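Local structure of glycerophosphoryl diester phosphodiesterase (Agrobacterium tumefaciens str. C58, 3KS6) at residues L38-D43 with E116-L121; L168-V173 with M197-A202. The protein belongs to the glycerophosphoryl diester phosphodiesterase family, whose members fold as a TIM barrel, and carries a bound magnesium ion. All blocks are in the same frame, centred on the assembly; numbering follows the deposited sequence. Where two conformers were deposited one is given.

Interaction 1 of 2, residues L38-D43 with E116-L121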
# COMPACT_ATOMS: atom_id res chain seq x y z
N LEU A 38 -5.13 -3.68 -5.61
CA LEU A 38 -5.49 -4.61 -6.69
C LEU A 38 -6.98 -4.84 -6.70
O LEU A 38 -7.60 -4.85 -5.64
CB LEU A 38 -4.77 -5.97 -6.48
CG LEU A 38 -3.22 -6.03 -6.44
CD1 LEU A 38 -2.71 -7.48 -6.13
CD2 LEU A 38 -2.65 -5.53 -7.75
N HIS A 39 -7.54 -5.07 -7.90
CA HIS A 39 -8.96 -5.43 -8.09
C HIS A 39 -9.12 -6.50 -9.16
O HIS A 39 -8.34 -6.56 -10.12
CB HIS A 39 -9.76 -4.19 -8.51
CG HIS A 39 -9.78 -3.11 -7.48
ND1 HIS A 39 -10.71 -3.05 -6.47
CD2 HIS A 39 -8.93 -2.08 -7.27
CE1 HIS A 39 -10.45 -2.01 -5.71
NE2 HIS A 39 -9.37 -1.41 -6.17
N PRO A 40 -10.11 -7.38 -9.01
CA PRO A 40 -10.38 -8.36 -10.05
C PRO A 40 -11.21 -7.79 -11.17
O PRO A 40 -12.00 -6.88 -10.91
CB PRO A 40 -11.17 -9.43 -9.30
CG PRO A 40 -11.92 -8.66 -8.25
CD PRO A 40 -11.03 -7.53 -7.87
N THR A 41 -11.03 -8.29 -12.40
CA THR A 41 -11.92 -7.98 -13.51
C THR A 41 -13.00 -9.06 -13.61
O THR A 41 -12.98 -10.05 -12.87
CB THR A 41 -11.18 -7.92 -14.84
OG1 THR A 41 -10.71 -9.24 -15.16
CG2 THR A 41 -10.02 -6.89 -14.76
N ALA A 42 -13.98 -8.85 -14.49
CA ALA A 42 -15.06 -9.83 -14.65
C ALA A 42 -14.57 -11.16 -15.22
O ALA A 42 -15.09 -12.22 -14.87
CB ALA A 42 -16.23 -9.26 -15.52
N ASP A 43 -13.52 -11.10 -16.03
CA ASP A 43 -12.97 -12.26 -16.73
C ASP A 43 -11.73 -12.86 -16.06
O ASP A 43 -10.94 -13.54 -16.71
CB ASP A 43 -12.71 -11.96 -18.24
CG ASP A 43 -11.72 -10.82 -18.48
OD1 ASP A 43 -11.50 -9.99 -17.58
OD2 ASP A 43 -11.15 -10.76 -19.61
N GLU A 116 -14.95 -12.02 -3.05
CA GLU A 116 -14.87 -13.44 -2.73
C GLU A 116 -13.78 -14.11 -3.56
O GLU A 116 -13.72 -13.94 -4.77
CB GLU A 116 -16.22 -14.14 -2.94
CG GLU A 116 -16.23 -15.66 -2.67
CD GLU A 116 -15.78 -16.51 -3.85
OE1 GLU A 116 -16.27 -16.29 -4.98
OE2 GLU A 116 -14.97 -17.44 -3.64
N GLY A 117 -12.94 -14.90 -2.89
CA GLY A 117 -11.85 -15.66 -3.55
C GLY A 117 -10.65 -14.89 -4.07
O GLY A 117 -9.73 -15.48 -4.63
N PHE A 118 -10.62 -13.58 -3.84
CA PHE A 118 -9.61 -12.75 -4.44
C PHE A 118 -8.25 -12.89 -3.77
O PHE A 118 -7.24 -12.82 -4.46
CB PHE A 118 -10.09 -11.29 -4.44
CG PHE A 118 -9.21 -10.36 -5.24
CD1 PHE A 118 -8.94 -10.61 -6.60
CD2 PHE A 118 -8.68 -9.20 -4.65
CE1 PHE A 118 -8.13 -9.74 -7.32
CE2 PHE A 118 -7.89 -8.34 -5.38
CZ PHE A 118 -7.62 -8.61 -6.70
N VAL A 119 -8.21 -13.04 -2.45
CA VAL A 119 -6.93 -13.22 -1.79
C VAL A 119 -6.21 -14.44 -2.40
O VAL A 119 -5.04 -14.36 -2.76
CB VAL A 119 -7.12 -13.35 -0.25
CG1 VAL A 119 -5.87 -14.00 0.40
CG2 VAL A 119 -7.49 -11.96 0.33
N ALA A 120 -6.96 -15.53 -2.63
CA ALA A 120 -6.38 -16.72 -3.28
C ALA A 120 -5.82 -16.40 -4.68
O ALA A 120 -4.72 -16.84 -5.03
CB ALA A 120 -7.42 -17.87 -3.36
N LEU A 121 -6.59 -15.64 -5.48
CA LEU A 121 -6.16 -15.24 -6.83
C LEU A 121 -4.88 -14.41 -6.81
O LEU A 121 -3.99 -14.55 -7.67
CB LEU A 121 -7.19 -14.33 -7.50
CG LEU A 121 -8.10 -14.66 -8.66
CD1 LEU A 121 -9.27 -15.52 -8.15
CD2 LEU A 121 -8.57 -13.29 -9.31

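Interaction 2 of 2, residues L168-V173 with M197-A202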
# COMPACT_ATOMS: atom_id res chain seq x y z
N LEU A 168 -12.88 3.27 18.07
CA LEU A 168 -12.42 2.20 18.95
C LEU A 168 -11.52 2.70 20.05
O LEU A 168 -11.54 2.16 21.17
CB LEU A 168 -11.64 1.13 18.20
CG LEU A 168 -12.41 -0.07 17.66
CD1 LEU A 168 -13.55 0.36 16.77
CD2 LEU A 168 -11.43 -0.96 16.91
N GLY A 169 -10.72 3.72 19.74
CA GLY A 169 -9.67 4.20 20.65
C GLY A 169 -8.44 3.28 20.54
O GLY A 169 -8.57 2.14 20.12
N PRO A 170 -7.25 3.78 20.92
CA PRO A 170 -6.05 2.98 20.74
C PRO A 170 -6.00 1.67 21.51
O PRO A 170 -5.47 0.70 21.01
CB PRO A 170 -4.92 3.93 21.18
CG PRO A 170 -5.56 5.00 21.92
CD PRO A 170 -6.93 5.13 21.42
N GLY A 171 -6.56 1.65 22.72
CA GLY A 171 -6.57 0.43 23.51
C GLY A 171 -7.27 -0.71 22.80
O GLY A 171 -6.71 -1.81 22.72
N ALA A 172 -8.46 -0.40 22.26
CA ALA A 172 -9.28 -1.40 21.55
C ALA A 172 -8.72 -1.72 20.17
O ALA A 172 -8.90 -2.86 19.67
CB ALA A 172 -10.71 -0.95 21.43
N VAL A 173 -8.08 -0.74 19.53
CA VAL A 173 -7.39 -1.05 18.26
C VAL A 173 -6.31 -2.11 18.52
O VAL A 173 -6.19 -3.09 17.80
CB VAL A 173 -6.78 0.18 17.58
CG1 VAL A 173 -5.74 -0.23 16.47
CG2 VAL A 173 -7.87 1.08 17.00
N MSE A 197 2.54 5.70 19.33
CA MSE A 197 3.58 4.76 18.95
C MSE A 197 4.09 3.94 20.12
O MSE A 197 4.31 2.74 20.00
CB MSE A 197 4.73 5.49 18.23
CG MSE A 197 5.90 4.62 17.91
SE MSE A 197 7.20 5.61 16.87
CE MSE A 197 8.65 4.40 17.05
N ALA A 198 4.29 4.59 21.27
CA ALA A 198 4.70 3.92 22.47
C ALA A 198 3.69 2.88 22.92
O ALA A 198 4.06 1.76 23.25
CB ALA A 198 4.95 4.96 23.62
N GLN A 199 2.41 3.26 22.96
CA GLN A 199 1.37 2.34 23.39
C GLN A 199 1.32 1.09 22.49
O GLN A 199 1.20 -0.07 22.98
CB GLN A 199 0.02 3.06 23.40
CG GLN A 199 -1.04 2.22 24.06
CD GLN A 199 -2.35 2.91 24.13
OE1 GLN A 199 -2.46 4.10 23.86
NE2 GLN A 199 -3.38 2.15 24.55
N VAL A 200 1.41 1.32 21.18
CA VAL A 200 1.38 0.25 20.18
C VAL A 200 2.63 -0.67 20.35
O VAL A 200 2.52 -1.89 20.44
CB VAL A 200 1.27 0.85 18.76
CG1 VAL A 200 1.47 -0.20 17.72
CG2 VAL A 200 -0.08 1.58 18.58
N GLN A 201 3.80 -0.08 20.44
CA GLN A 201 5.02 -0.89 20.62
C GLN A 201 5.11 -1.62 21.95
O GLN A 201 5.65 -2.72 22.02
CB GLN A 201 6.25 -0.01 20.34
CG GLN A 201 6.31 0.39 18.91
CD GLN A 201 7.56 1.16 18.57
OE1 GLN A 201 8.22 1.71 19.45
NE2 GLN A 201 7.86 1.22 17.29
N ALA A 202 4.54 -1.04 23.01
CA ALA A 202 4.53 -1.65 24.33
C ALA A 202 3.68 -2.92 24.32
O ALA A 202 3.92 -3.83 25.12
CB ALA A 202 3.99 -0.67 25.39

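Interaction 1 of 2, residues L38-D43 with E116-L121
F118 packs its ring against the side chains of L38 and P40 and the backbone of 38-40. It is the one residue of 116-121 that makes close contacts with 38-43, and no hydrogen bond crosses between the two segments.

The first kind of contact is CH-pi. P40 CD sits over one face of the F118 ring, 3.8 Å from its centroid and 15° off the ring normal. It lies offset toward the rim. P40 CB and CG lie by the CD1-CE1 side of the ring, with P40 CB 3.6 Å from F118 CE1.

The second kind is van der Waals contact with the strand backbone. F118 CZ reaches the peptide carbon H39 C at 3.6 Å. F118 CE2 comes to 3.5 Å from the carbonyl oxygen L38 O. Both approach the ring obliquely. L38 CB and F118 CZ, 3.9 Å apart, form an apolar side-chain pair. The L38 side chain also packs on I46 and V48 of strand 46-48 and on C104 of strand 101-106.

The contact joins the end of strand 33-40, one of the parallel strands of the TIM barrel, to the first turn of helix 118-128. G117 is the N-cap of that helix, and L121 N bonds back to G117 O at 3.3 Å. The F118 side chain leaves this turn with CG anti to the backbone N (chi1 -171°), which carries the ring across to the strand.

The polar side chains of 38-43 find their partners away from the ring. The CB of H39 points away from F118, and its imidazole is held at both nitrogens, ND1 by Y115 OH and NE2 by H50 O. Beyond the strand, T41 OG1 donates to D43 OD1 at 2.7 Å, nearly along the carboxylate C-O axis.

Interaction 2 of 2, residues L168-V173 with M197-A202
Q199 reaches P170 and G171 through a fully stretched side chain. CG stands anti to the backbone N (chi1 -171°), and the chain stays extended beyond it (chi2 178°). The terminal amide is thereby carried from helix 194-202 to the neighbouring helix 162-179.

The two ends of the amide meet different residues. OE1 lies against the proline ring, with Q199 OE1 3.6 Å from P170 CB and 3.8 Å from P170 CG. NE2 lies by the backbone of the next residue. Q199 NE2 is 3.7 Å from G171 N and 3.8 Å from G171 CA. The side chains of P170 and Q199 cross at about a right angle. These are van der Waals contacts, and no hydrogen bond links the segments.

Both helices belong to the outer layer of the TIM barrel. Strand 184-188 lies between them in the chain and pairs in parallel with strand 206-210, which follows the second helix. On the inner side, V173 and V200 both pack on I185 of strand 184-188. V200 also touches F207 of strand 206-210. The Q199 contact is the outer, more exposed edge of this helix pair.

The first helix is kinked here. P170 N carries no hydrogen, and G171 N also lacks a bond to the turn before. G169 adopts a positive phi of 80°, which favours glycine. Helical bonding is present again at V173, whose N bonds to G169 O at 3.0 Å. The Q199 side chain also touches I174, one turn further along helix 162-179.

How the interactions relate
The two contacts lie in different parts of one barrel and do not touch. Their centres are 32 Å apart, and their nearest atoms about 20 Å. Interaction 1 closes in the chain before interaction 2 opens. Interaction 1 joins a strand to a helix and is buried. Interaction 2 joins two helices near the surface, its centre about 21 Å from the centre of the chain. Interaction 1 lies on the same strand as part of the metal site: E35 and D37 of strand 33-40 bind the magnesium ion with E105 of the adjoining strand 101-106. The H39 side chain is about 9 Å from that ion.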